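Local coordinates for DUF1780 domain-containing protein (Pseudomonas aeruginosa, PDB 1Y0K) that is of unknown function but belongs to a family of putative endonucleases probably related to the PDDEXK nucleases, at residues L7-L10 with T11-A14. Numbering follows the deposited sequence.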
loop_
_atom_site.group_PDB
_atom_site.type_symbol
_atom_site.label_atom_id
_atom_site.label_comp_id
_atom_site.label_asym_id
_atom_site.label_seq_id
_atom_site.Cartn_x
_atom_site.Cartn_y
_atom_site.Cartn_z
ATOM N N LEU A 7 18.367 6.587 -10.663
ATOM C CA LEU A 7 17.575 5.376 -10.850
ATOM C C LEU A 7 18.252 4.181 -10.172
ATOM O O LEU A 7 17.571 3.317 -9.603
ATOM C CB LEU A 7 17.358 5.112 -12.344
ATOM C CG LEU A 7 16.381 6.014 -13.102
ATOM C CD1 LEU A 7 16.475 5.768 -14.597
ATOM C CD2 LEU A 7 14.946 5.793 -12.607
ATOM N N ARG A 8 19.588 4.134 -10.222
ATOM C CA ARG A 8 20.353 3.119 -9.482
ATOM C C ARG A 8 20.115 3.207 -7.975
ATOM O O ARG A 8 19.942 2.186 -7.313
ATOM C CB ARG A 8 21.848 3.232 -9.761
ATOM C CG ARG A 8 22.268 2.574 -11.051
ATOM C CD ARG A 8 23.767 2.714 -11.291
ATOM N NE ARG A 8 24.074 2.248 -12.634
ATOM C CZ ARG A 8 24.428 3.024 -13.653
ATOM N NH1 ARG A 8 24.586 4.336 -13.498
ATOM N NH2 ARG A 8 24.651 2.469 -14.839
ATOM N N LEU A 9 20.118 4.426 -7.441
ATOM C CA LEU A 9 19.822 4.653 -6.033
ATOM C C LEU A 9 18.440 4.073 -5.712
ATOM O O LEU A 9 18.274 3.343 -4.741
ATOM C CB LEU A 9 19.842 6.161 -5.722
ATOM C CG LEU A 9 19.807 6.648 -4.267
ATOM C CD1 LEU A 9 20.031 8.168 -4.223
ATOM C CD2 LEU A 9 18.512 6.292 -3.566
ATOM N N LEU A 10 17.450 4.403 -6.532
ATOM C CA LEU A 10 16.093 3.910 -6.283
ATOM C C LEU A 10 15.992 2.379 -6.397
ATOM O O LEU A 10 15.233 1.749 -5.662
ATOM C CB LEU A 10 15.086 4.607 -7.197
ATOM C CG LEU A 10 14.981 6.126 -7.043
ATOM C CD1 LEU A 10 13.995 6.677 -8.056
ATOM C CD2 LEU A 10 14.557 6.517 -5.610
ATOM N N THR A 11 16.778 1.790 -7.297
ATOM C CA THR A 11 16.863 0.329 -7.407
ATOM C C THR A 11 17.487 -0.320 -6.165
ATOM O O THR A 11 16.983 -1.332 -5.678
ATOM C CB THR A 11 17.598 -0.106 -8.708
ATOM O OG1 THR A 11 17.026 0.579 -9.826
ATOM C CG2 THR A 11 17.463 -1.609 -8.937
ATOM N N ARG A 12 18.581 0.247 -5.653
ATOM C CA ARG A 12 19.203 -0.276 -4.426
ATOM C C ARG A 12 18.250 -0.163 -3.234
ATOM O O ARG A 12 18.163 -1.068 -2.402
ATOM C CB ARG A 12 20.533 0.427 -4.132
ATOM C CG ARG A 12 21.621 0.124 -5.161
ATOM C CD ARG A 12 23.018 0.527 -4.648
ATOM N NE ARG A 12 23.011 1.881 -4.102
ATOM C CZ ARG A 12 23.144 2.989 -4.824
ATOM N NH1 ARG A 12 23.319 2.926 -6.144
ATOM N NH2 ARG A 12 23.095 4.166 -4.215
ATOM N N GLN A 13 17.534 0.959 -3.166
ATOM C CA GLN A 13 16.478 1.164 -2.178
ATOM C C GLN A 13 15.412 0.053 -2.250
ATOM O O GLN A 13 15.022 -0.521 -1.217
ATOM C CB GLN A 13 15.843 2.536 -2.399
ATOM C CG GLN A 13 14.684 2.883 -1.469
ATOM C CD GLN A 13 14.363 4.358 -1.527
ATOM O OE1 GLN A 13 14.837 5.135 -0.693
ATOM N NE2 GLN A 13 13.584 4.761 -2.528
ATOM N N ALA A 14 14.953 -0.247 -3.463
ATOM C CA ALA A 14 13.972 -1.313 -3.668
ATOM C C ALA A 14 14.528 -2.654 -3.199
ATOM O O ALA A 14 13.840 -3.430 -2.520
ATOM C CB ALA A 14 13.542 -1.386 -5.136
HETATM O O HOH W 1 12.915 2.697 -4.519
#
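Thr11 grips the carbonyl oxygen of Leu7 twice within the α-helix 3-23: Thr11 OG1 donates to Leu7 O at 2.8 Å, and Thr11 N reaches the same Leu7 O at 2.9 Å, the regular i to i+4 bond. The two donors reach that oxygen from opposite faces of its carbonyl plane, OG1 lying 36° out of it. A chi1 of -50° sets OG1 beside the backbone N, which turns the hydroxyl back along the helix. Arg12 N, Gln13 N and Ala14 N likewise bond to Arg8 O, Leu9 O and Leu10 O.

On another side of the helix, Arg12 bends at chi3 (-49°) and folds back over the preceding turn. Its guanidinium lays one face over Leu9 CA, 3.5 Å from the plane and off-centre, while Arg12 CG lies 3.4 Å from Arg8 O. Arg8 extends to put NH1 in a salt bridge with Asp5 OD1.

Leu10 and Gln13 run side by side, and Gln13 OE1 is hydrogen-bonded to Gly206 N, tying the helix to the C-terminal segment. A water holds the opposite end of that amide, donating to Leu10 O at 2.8 Å and accepting from Gln13 NE2 at 2.9 Å, while Leu10 CD2 touches Gln13 NE2 at 3.7 Å.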